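Local structure of phosphatidylserine synthase (Haemophilus influenzae, 3HSI) at residues I89-A94 with N208-K213. The protein is a phospholipase D superfamily enzyme of lipid metabolism, with two PLD-type sequence regions in one chain. Sequence-based numbering, arbitrary orientation. Where two conformers were deposited one is given.
Sequences IDWHRA and NRPRTK
Trp91 meets the loop 208-213 with the edge of its indole, and the pyrrole nitrogen makes the one hydrogen bond of the contact: Trp91 NE1 donates to OG1 of Thr212 at 3.1 Å. The bond is nearly straight (171°), and the hydroxyl oxygen lies only 6° from the indole plane, as the direction of the N-H requires. With CG anti to the backbone N (chi1 164°), the ring reaches out from the end of strand 84-90 to the loop. Farther along the same edge, the carbonyl oxygen of Pro210 sits near the ring plane, 3.3 Å from Trp91 CH2, a placement that probably suits the weakly positive C-H edge of the indole. The proline ring adds an apolar touch, Pro210 CG 4.1 Å from Trp91 CH2, and both residues also rest on Tyr202. From the turn that follows the strand, the His92 imidazole turns one face to CD1 of Trp91, while its NE2 is hydrogen-bonded to Asn133 O. Asp90 OD2 accepts from Arg93 N at 2.9 Å, an Asx motif spanning the turn that contains Trp91, consistent with a defined backbone there. One straight N-H...O bond, with a carbonyl oxygen beside the C-H part of the same edge, makes the attachment of strand end to loop directional, since the hydrogen bond favours one rotation of the indole.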
ATOM      1  N   ILE C  89      -2.297   9.329 -20.270  1.00 23.12           N
ATOM      2  CA  ILE C  89      -2.635   7.957 -19.903  1.00 23.45           C
ATOM      3  C   ILE C  89      -1.688   7.524 -18.807  1.00 23.24           C
ATOM      4  O   ILE C  89      -0.677   8.182 -18.552  1.00 23.57           O
ATOM      5  CB  ILE C  89      -2.605   6.932 -21.120  1.00 23.69           C
ATOM      6  CG1 ILE C  89      -1.251   6.929 -21.889  1.00 23.78           C
ATOM      7  CG2 ILE C  89      -3.824   7.112 -22.016  1.00 22.31           C
ATOM      8  CD1 ILE C  89      -1.111   7.945 -23.051  1.00 26.12           C
ATOM      9  N   ASP C  90      -2.007   6.421 -18.158  1.00 23.36           N
ATOM     10  CA  ASP C  90      -1.173   5.949 -17.076  1.00 23.30           C
ATOM     11  C   ASP C  90       0.207   5.587 -17.662  1.00 22.96           C
ATOM     12  O   ASP C  90       0.302   4.935 -18.707  1.00 23.10           O
ATOM     13  CB  ASP C  90      -1.822   4.757 -16.379  1.00 23.64           C
ATOM     14  CG  ASP C  90      -1.032   4.314 -15.183  1.00 27.05           C
ATOM     15  OD1 ASP C  90      -1.262   4.904 -14.100  1.00 27.30           O
ATOM     16  OD2 ASP C  90      -0.149   3.414 -15.338  1.00 29.30           O
ATOM     17  N   TRP C  91       1.249   6.051 -16.989  1.00 21.87           N
ATOM     18  CA  TRP C  91       2.631   5.816 -17.366  1.00 21.99           C
ATOM     19  C   TRP C  91       3.021   4.319 -17.383  1.00 21.75           C
ATOM     20  O   TRP C  91       3.562   3.867 -18.380  1.00 20.86           O
ATOM     21  CB  TRP C  91       3.518   6.591 -16.426  1.00 21.13           C
ATOM     22  CG  TRP C  91       4.953   6.205 -16.400  1.00 23.43           C
ATOM     23  CD1 TRP C  91       5.571   5.338 -15.507  1.00 22.39           C
ATOM     24  CD2 TRP C  91       5.985   6.702 -17.256  1.00 20.62           C
ATOM     25  NE1 TRP C  91       6.913   5.270 -15.777  1.00 22.23           N
ATOM     26  CE2 TRP C  91       7.200   6.094 -16.837  1.00 24.04           C
ATOM     27  CE3 TRP C  91       6.007   7.603 -18.328  1.00 24.32           C
ATOM     28  CZ2 TRP C  91       8.432   6.352 -17.471  1.00 24.96           C
ATOM     29  CZ3 TRP C  91       7.241   7.872 -18.966  1.00 25.32           C
ATOM     30  CH2 TRP C  91       8.433   7.238 -18.525  1.00 25.62           C
ATOM     31  N   HIS C  92       2.742   3.572 -16.306  1.00 21.76           N
ATOM     32  CA  HIS C  92       3.104   2.139 -16.233  1.00 22.68           C
ATOM     33  C   HIS C  92       2.293   1.285 -17.236  1.00 23.18           C
ATOM     34  O   HIS C  92       2.830   0.439 -17.947  1.00 23.15           O
ATOM     35  CB  HIS C  92       2.864   1.584 -14.831  1.00 22.95           C
ATOM     36  CG  HIS C  92       3.572   2.325 -13.745  1.00 23.44           C
ATOM     37  ND1 HIS C  92       4.932   2.204 -13.525  1.00 22.76           N
ATOM     38  CD2 HIS C  92       3.107   3.170 -12.795  1.00 20.94           C
ATOM     39  CE1 HIS C  92       5.276   2.957 -12.495  1.00 22.93           C
ATOM     40  NE2 HIS C  92       4.190   3.557 -12.038  1.00 24.57           N
ATOM     41  N   ARG C  93       0.995   1.537 -17.305  1.00 23.86           N
ATOM     42  CA  ARG C  93       0.121   0.763 -18.169  1.00 24.58           C
ATOM     43  C   ARG C  93       0.522   0.900 -19.633  1.00 24.46           C
ATOM     44  O   ARG C  93       0.474  -0.081 -20.386  1.00 24.74           O
ATOM     45  CB  ARG C  93      -1.358   1.113 -17.913  1.00 24.84           C
ATOM     46  CG  ARG C  93      -2.361   0.378 -18.785  1.00 28.33           C
ATOM     47  CD  ARG C  93      -2.292  -1.154 -18.614  1.00 34.56           C
ATOM     48  NE  ARG C  93      -3.277  -1.786 -19.492  1.00 38.28           N
ATOM     49  CZ  ARG C  93      -3.119  -1.949 -20.808  1.00 41.91           C
ATOM     50  NH1 ARG C  93      -1.990  -1.545 -21.414  1.00 42.59           N
ATOM     51  NH2 ARG C  93      -4.084  -2.524 -21.522  1.00 40.17           N
ATOM     52  N   ALA C  94       0.976   2.085 -20.019  1.00 24.32           N
ATOM     53  CA  ALA C  94       1.373   2.333 -21.417  1.00 25.32           C
ATOM     54  C   ALA C  94       2.668   1.627 -21.859  1.00 25.98           C
ATOM     55  O   ALA C  94       2.955   1.557 -23.049  1.00 25.48           O
ATOM     56  CB  ALA C  94       1.470   3.849 -21.692  1.00 24.89           C
ATOM     57  N   ASN C 208      13.178   8.385 -26.612  0.50 32.83           N
ATOM     58  CA  ASN C 208      13.924   8.632 -25.407  0.50 33.51           C
ATOM     59  C   ASN C 208      12.951   8.912 -24.270  0.50 33.76           C
ATOM     60  O   ASN C 208      12.588  10.065 -24.005  0.50 33.83           O
ATOM     61  CB  ASN C 208      14.926   9.782 -25.615  0.50 33.53           C
ATOM     62  CG  ASN C 208      14.312  10.988 -26.323  0.50 33.63           C
ATOM     63  OD1 ASN C 208      13.568  10.850 -27.295  0.50 32.44           O
ATOM     64  ND2 ASN C 208      14.641  12.183 -25.837  0.50 33.95           N
ATOM     65  N   ARG C 209      12.490   7.840 -23.634  1.00 33.94           N
ATOM     66  CA  ARG C 209      11.693   7.977 -22.410  1.00 34.31           C
ATOM     67  C   ARG C 209      12.577   7.574 -21.256  1.00 34.33           C
ATOM     68  O   ARG C 209      13.281   6.573 -21.353  1.00 34.53           O
ATOM     69  CB  ARG C 209      10.501   7.033 -22.404  1.00 34.05           C
ATOM     70  CG  ARG C 209       9.564   7.201 -23.533  1.00 33.42           C
ATOM     71  CD  ARG C 209       8.393   6.308 -23.309  1.00 33.50           C
ATOM     72  NE  ARG C 209       8.615   4.936 -23.758  1.00 34.13           N
ATOM     73  CZ  ARG C 209       8.583   4.568 -25.038  1.00 35.35           C
ATOM     74  NH1 ARG C 209       8.383   5.483 -25.985  1.00 33.93           N
ATOM     75  NH2 ARG C 209       8.754   3.293 -25.379  1.00 35.52           N
ATOM     76  N   PRO C 210      12.518   8.317 -20.147  1.00 34.40           N
ATOM     77  CA  PRO C 210      13.255   7.840 -18.977  1.00 34.04           C
ATOM     78  C   PRO C 210      12.685   6.506 -18.445  1.00 34.25           C
ATOM     79  O   PRO C 210      11.551   6.145 -18.748  1.00 34.65           O
ATOM     80  CB  PRO C 210      13.097   8.989 -17.977  1.00 33.43           C
ATOM     81  CG  PRO C 210      11.799   9.658 -18.374  1.00 34.85           C
ATOM     82  CD  PRO C 210      11.734   9.540 -19.872  1.00 34.38           C
ATOM     83  N   ARG C 211      13.495   5.764 -17.706  1.00 35.29           N
ATOM     84  CA  ARG C 211      13.046   4.586 -16.981  1.00 36.39           C
ATOM     85  C   ARG C 211      12.473   5.056 -15.673  1.00 36.41           C
ATOM     86  O   ARG C 211      12.882   6.091 -15.150  1.00 36.13           O
ATOM     87  CB  ARG C 211      14.204   3.633 -16.685  1.00 36.87           C
ATOM     88  CG  ARG C 211      14.674   2.839 -17.868  1.00 40.14           C
ATOM     89  CD  ARG C 211      16.138   3.134 -18.142  1.00 46.55           C
ATOM     90  NE  ARG C 211      16.740   2.117 -19.012  1.00 52.27           N
ATOM     91  CZ  ARG C 211      17.001   2.266 -20.314  1.00 54.19           C
ATOM     92  NH1 ARG C 211      16.736   3.416 -20.940  1.00 54.39           N
ATOM     93  NH2 ARG C 211      17.543   1.256 -20.995  1.00 54.92           N
ATOM     94  N   THR C 212      11.516   4.287 -15.163  1.00 36.69           N
ATOM     95  CA  THR C 212      10.953   4.487 -13.839  1.00 36.82           C
ATOM     96  C   THR C 212      12.050   4.675 -12.773  1.00 37.23           C
ATOM     97  O   THR C 212      12.126   5.740 -12.141  1.00 37.74           O
ATOM     98  CB  THR C 212       9.996   3.318 -13.487  1.00 36.87           C
ATOM     99  OG1 THR C 212       8.916   3.284 -14.434  1.00 36.09           O
ATOM    100  CG2 THR C 212       9.442   3.454 -12.075  1.00 36.77           C
ATOM    101  N   LYS C 213      12.917   3.674 -12.596  1.00 37.25           N
ATOM    102  CA  LYS C 213      13.989   3.742 -11.586  1.00 37.09           C
ATOM    103  C   LYS C 213      14.724   5.079 -11.651  1.00 36.82           C
ATOM    104  O   LYS C 213      15.206   5.610 -10.639  1.00 36.91           O
ATOM    105  CB  LYS C 213      14.972   2.576 -11.751  1.00 37.49           C
ATOM    106  CG  LYS C 213      15.799   2.588 -13.046  1.00 38.20           C
ATOM    107  CD  LYS C 213      16.887   1.511 -13.042  1.00 38.56           C
ATOM    108  CE  LYS C 213      17.669   1.491 -14.363  1.00 40.24           C
ATOM    109  NZ  LYS C 213      16.796   1.411 -15.588  1.00 39.60           N
TER